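Side-chain contacts in protein FimX (Pseudomonas aeruginosa PAO1, PDB 3HV8), which contains an EAL domain, an alpha/beta barrel-like fold, and binds the ligand C2E in a pocket of that domain: residues Ser150-Ala155 and Leu184-Val189; Trp86-Ser91 and Leu122-Val127. One frame throughout, in Å; residues are numbered along the deposited sequence. Where two conformers were deposited one is given.

Contact 1 (Ser150-Ala155 and Leu184-Val189)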
# COMPACT_ATOMS: atom_id res chain seq x y z
N SER A 150 5.00 -15.34 -3.88
CA SER A 150 4.48 -16.59 -3.34
C SER A 150 3.21 -17.06 -4.02
O SER A 150 2.95 -18.26 -4.12
CB SER A 150 4.14 -16.42 -1.85
OG SER A 150 5.28 -16.18 -1.05
N TYR A 151 2.39 -16.11 -4.45
CA TYR A 151 1.07 -16.40 -5.01
C TYR A 151 0.97 -15.77 -6.39
O TYR A 151 0.04 -15.02 -6.68
CB TYR A 151 -0.03 -15.84 -4.08
CG TYR A 151 0.10 -16.36 -2.67
CD1 TYR A 151 -0.33 -17.65 -2.35
CD2 TYR A 151 0.69 -15.59 -1.68
CE1 TYR A 151 -0.19 -18.13 -1.05
CE2 TYR A 151 0.84 -16.07 -0.38
CZ TYR A 151 0.40 -17.35 -0.09
OH TYR A 151 0.57 -17.83 1.20
N LEU A 152 1.96 -16.06 -7.23
CA LEU A 152 2.11 -15.36 -8.50
C LEU A 152 0.89 -15.51 -9.41
O LEU A 152 0.40 -14.54 -9.95
CB LEU A 152 3.37 -15.82 -9.20
CG LEU A 152 3.74 -15.05 -10.46
CD1 LEU A 152 4.17 -13.64 -10.11
CD2 LEU A 152 4.85 -15.79 -11.21
N LYS A 153 0.39 -16.74 -9.57
CA LYS A 153 -0.78 -16.94 -10.42
C LYS A 153 -1.99 -16.16 -9.91
O LYS A 153 -2.69 -15.50 -10.68
CB LYS A 153 -1.10 -18.43 -10.57
CG LYS A 153 -0.13 -19.13 -11.51
CD LYS A 153 -0.55 -20.56 -11.84
CE LYS A 153 0.60 -21.31 -12.52
NZ LYS A 153 0.16 -22.57 -13.19
N GLN A 154 -2.21 -16.17 -8.60
CA GLN A 154 -3.33 -15.44 -8.03
C GLN A 154 -3.16 -13.92 -8.13
O GLN A 154 -4.13 -13.20 -8.36
CB GLN A 154 -3.55 -15.84 -6.58
CG GLN A 154 -3.85 -17.31 -6.45
CD GLN A 154 -2.62 -18.12 -6.04
OE1 GLN A 154 -1.52 -17.97 -6.59
NE2 GLN A 154 -2.82 -18.99 -5.06
N ALA A 155 -1.93 -13.46 -7.98
CA ALA A 155 -1.66 -12.03 -8.09
C ALA A 155 -1.83 -11.56 -9.54
O ALA A 155 -2.33 -10.45 -9.79
CB ALA A 155 -0.25 -11.72 -7.58
N LEU A 184 7.39 -8.76 -12.27
CA LEU A 184 6.72 -7.72 -13.05
C LEU A 184 6.34 -8.18 -14.47
O LEU A 184 5.50 -7.56 -15.12
CB LEU A 184 7.56 -6.45 -13.09
CG LEU A 184 8.04 -6.00 -11.70
CD1 LEU A 184 8.74 -4.66 -11.79
CD2 LEU A 184 6.87 -5.93 -10.72
N LYS A 185 6.94 -9.27 -14.93
CA LYS A 185 6.59 -9.85 -16.23
C LYS A 185 5.17 -10.44 -16.23
O LYS A 185 4.60 -10.75 -17.29
CB LYS A 185 7.57 -10.95 -16.62
CG LYS A 185 9.03 -10.53 -16.74
CD LYS A 185 9.92 -11.77 -16.70
CE LYS A 185 11.39 -11.43 -16.90
NZ LYS A 185 12.22 -12.66 -17.02
N HIS A 186 4.60 -10.58 -15.04
CA HIS A 186 3.38 -11.36 -14.88
C HIS A 186 2.21 -10.55 -14.37
O HIS A 186 1.07 -10.96 -14.53
CB HIS A 186 3.63 -12.51 -13.90
CG HIS A 186 4.72 -13.43 -14.34
ND1 HIS A 186 4.50 -14.45 -15.24
CD2 HIS A 186 6.03 -13.50 -14.00
CE1 HIS A 186 5.63 -15.10 -15.44
NE2 HIS A 186 6.58 -14.54 -14.70
N LEU A 187 2.50 -9.41 -13.74
CA LEU A 187 1.51 -8.66 -12.99
C LEU A 187 1.14 -7.37 -13.69
O LEU A 187 1.90 -6.87 -14.51
CB LEU A 187 2.04 -8.36 -11.59
CG LEU A 187 2.53 -9.61 -10.84
CD1 LEU A 187 3.17 -9.25 -9.50
CD2 LEU A 187 1.40 -10.62 -10.64
N THR A 188 -0.03 -6.83 -13.35
CA THR A 188 -0.51 -5.57 -13.89
C THR A 188 -0.39 -4.56 -12.76
O THR A 188 -1.24 -4.47 -11.87
CB THR A 188 -1.97 -5.70 -14.36
OG1 THR A 188 -2.07 -6.81 -15.27
CG2 THR A 188 -2.45 -4.45 -15.04
N VAL A 189 0.72 -3.83 -12.75
CA VAL A 189 0.97 -2.87 -11.69
C VAL A 189 1.57 -1.60 -12.27
O VAL A 189 2.33 -1.65 -13.25
CB VAL A 189 1.88 -3.45 -10.58
CG1 VAL A 189 1.24 -4.66 -9.91
CG2 VAL A 189 3.24 -3.81 -11.15
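One face of the His186 imidazole is met by a methyl of Leu152: CD2 stands 3.9 Å from the ring centroid and 15° off the ring normal, a CH-pi contact. It is offset toward the rim, closest to the ring carbon CD2 of His186 at 3.8 Å. The two side chains cross at about a right angle. With CG anti to the backbone N (chi1 -173°), the end of Leu152 comes nearer the loop than its CB direction would suggest, and both methyls meet it. CD2 takes the ring, while CD1 lies beside CB of His186 at 4.0 Å and reaches CD2 of Leu187 at 4.1 Å. In the EAL domain, helix 152-164, with Tyr151 at its N-cap position, is the crossover of a beta-alpha-beta unit between parallel strands 139-144 and 168-174; the loop leads on from the second of these to the next parallel strand, 191-194. Deeper in, the Leu187 methyl CD2 presses against Ala155, 3.6 Å from its CB and 3.5 Å from its backbone C. No hydrogen bond spans the two segments, but one step along the loop Thr188 N is hydrogen-bonded to Thr159 OG1, which also pairs with Ala155 O. Leu187 touches Ile171 of strand 168-174 as well.

Contact 2 (Trp86-Ser91 and Leu122-Val127)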
# COMPACT_ATOMS: atom_id res chain seq x y z
N TRP A 86 -13.26 -4.81 5.44
CA TRP A 86 -13.57 -3.67 6.32
C TRP A 86 -12.74 -2.46 5.88
O TRP A 86 -13.25 -1.35 5.76
CB TRP A 86 -13.29 -4.02 7.79
CG TRP A 86 -13.80 -2.98 8.74
CD1 TRP A 86 -15.01 -3.00 9.40
CD2 TRP A 86 -13.15 -1.77 9.13
NE1 TRP A 86 -15.14 -1.88 10.17
CE2 TRP A 86 -14.03 -1.09 10.02
CE3 TRP A 86 -11.92 -1.17 8.82
CZ2 TRP A 86 -13.71 0.14 10.60
CZ3 TRP A 86 -11.61 0.06 9.39
CH2 TRP A 86 -12.51 0.70 10.27
N VAL A 87 -11.45 -2.68 5.64
CA VAL A 87 -10.58 -1.59 5.24
C VAL A 87 -11.00 -1.01 3.91
O VAL A 87 -11.10 0.20 3.76
CB VAL A 87 -9.11 -2.05 5.17
CG1 VAL A 87 -8.24 -0.96 4.53
CG2 VAL A 87 -8.59 -2.43 6.58
N ILE A 88 -11.26 -1.89 2.94
CA ILE A 88 -11.63 -1.46 1.60
C ILE A 88 -12.96 -0.74 1.62
O ILE A 88 -13.11 0.31 1.01
CB ILE A 88 -11.69 -2.64 0.63
CG1 ILE A 88 -10.30 -3.27 0.47
CG2 ILE A 88 -12.23 -2.20 -0.74
CD1 ILE A 88 -10.33 -4.65 -0.17
N LEU A 89 -13.94 -1.29 2.32
CA LEU A 89 -15.26 -0.66 2.38
C LEU A 89 -15.17 0.75 2.94
O LEU A 89 -15.78 1.70 2.42
CB LEU A 89 -16.19 -1.51 3.23
CG LEU A 89 -17.64 -1.08 3.22
CD1 LEU A 89 -18.21 -1.38 1.83
CD2 LEU A 89 -18.41 -1.82 4.30
N ASN A 90 -14.39 0.91 4.00
CA ASN A 90 -14.25 2.20 4.64
C ASN A 90 -13.37 3.16 3.86
O ASN A 90 -13.61 4.36 3.86
CB ASN A 90 -13.80 2.02 6.08
CG ASN A 90 -14.93 1.57 6.96
OD1 ASN A 90 -15.05 0.38 7.30
ND2 ASN A 90 -15.83 2.49 7.25
N SER A 91 -12.38 2.63 3.17
CA SER A 91 -11.57 3.47 2.31
C SER A 91 -12.43 4.06 1.21
O SER A 91 -12.35 5.27 0.92
CB SER A 91 -10.42 2.66 1.71
OG SER A 91 -9.49 2.34 2.72
N LEU A 122 -12.83 -9.95 -6.23
CA LEU A 122 -13.14 -9.15 -7.42
C LEU A 122 -14.64 -8.92 -7.62
O LEU A 122 -15.06 -7.77 -7.80
CB LEU A 122 -12.51 -9.77 -8.67
CG LEU A 122 -11.00 -9.61 -8.84
CD1 LEU A 122 -10.53 -10.43 -10.03
CD2 LEU A 122 -10.63 -8.14 -9.03
N PRO A 123 -15.46 -9.99 -7.60
CA PRO A 123 -16.90 -9.78 -7.74
C PRO A 123 -17.43 -8.81 -6.69
O PRO A 123 -18.22 -7.92 -7.01
CB PRO A 123 -17.49 -11.18 -7.52
CG PRO A 123 -16.41 -12.11 -7.89
CD PRO A 123 -15.12 -11.42 -7.49
N TRP A 124 -16.99 -8.96 -5.44
CA TRP A 124 -17.46 -8.07 -4.38
C TRP A 124 -16.98 -6.63 -4.58
O TRP A 124 -17.74 -5.68 -4.39
CB TRP A 124 -17.00 -8.58 -3.01
CG TRP A 124 -17.25 -7.60 -1.89
CD1 TRP A 124 -18.41 -7.45 -1.18
CD2 TRP A 124 -16.32 -6.63 -1.36
NE1 TRP A 124 -18.26 -6.45 -0.25
CE2 TRP A 124 -17.00 -5.93 -0.34
CE3 TRP A 124 -15.00 -6.28 -1.66
CZ2 TRP A 124 -16.39 -4.90 0.40
CZ3 TRP A 124 -14.40 -5.27 -0.94
CH2 TRP A 124 -15.09 -4.58 0.08
N LEU A 125 -15.72 -6.47 -4.97
CA LEU A 125 -15.17 -5.14 -5.14
C LEU A 125 -15.92 -4.39 -6.23
O LEU A 125 -16.22 -3.21 -6.10
CB LEU A 125 -13.67 -5.21 -5.46
CG LEU A 125 -12.91 -3.91 -5.74
CD1 LEU A 125 -12.98 -2.97 -4.55
CD2 LEU A 125 -11.46 -4.24 -6.09
N GLY A 126 -16.25 -5.11 -7.30
CA GLY A 126 -17.01 -4.56 -8.40
C GLY A 126 -18.31 -3.93 -7.91
O GLY A 126 -18.63 -2.79 -8.25
N VAL A 127 -19.05 -4.67 -7.09
CA VAL A 127 -20.31 -4.16 -6.58
C VAL A 127 -20.12 -3.04 -5.55
O VAL A 127 -20.90 -2.10 -5.50
CB VAL A 127 -21.20 -5.28 -6.00
CG1 VAL A 127 -22.34 -4.69 -5.17
CG2 VAL A 127 -21.74 -6.14 -7.13
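Ile88 and Trp124 meet with the beta-branch of the isoleucine against the six-membered end of the indole. The methyl CG2 of Ile88 lies 3.8 Å from CZ3 of Trp124, and CB of Ile88 sits in the ring plane, 4.0 Å from CH2 of Trp124. The indole thus enters edge first, and the two side chains slide past each other in opposite directions. With CG anti to the backbone N (chi1 171°), Trp124 extends across the gap between the helices; the axes of the two segments come no nearer than 11.5 Å. Its leading edge fits the hollow between Ile88 and Leu89: CH2 comes 4.1 Å from the backbone N of Leu89, and CZ2 approaches the Leu89 methyl CD1 at 4.2 Å. The Ile88 methyl CG2 is in turn a bump shared by two residues, since CD1 of Leu125 reaches it at 4.0 Å. The helices run nearly parallel, crossing at -19°, and Arg85 adds a cation-pi contact to Trp124. Helices 80-96 and 121-132 both belong to the helical layer of the EAL domain: Ile88 also packs on Val109 of strand 105-110, its neighbour Val87 touches C2E and strand 49-58, and Leu125 leans on Leu162 of helix 152-164.

Both contacts are partly buried and lie in the same EAL domain, with centres about 20 Å apart and nearest atoms about 7 Å apart, so they do not touch. Contact 1 joins a helix start to a loop, whereas contact 2 joins two helices. Each has a buried aliphatic side and a more accessible aromatic side, but the aromatic is used differently: a ring face receives a methyl in contact 1, and a ring edge does the wedging in contact 2. Helix 152-164 connects them, supplying Leu152 and Ala155 of contact 1, while its far half packs against the second helix of contact 2. Segment 86-91 also carries Val87 of the C2E pocket, which takes no part in the contact itself.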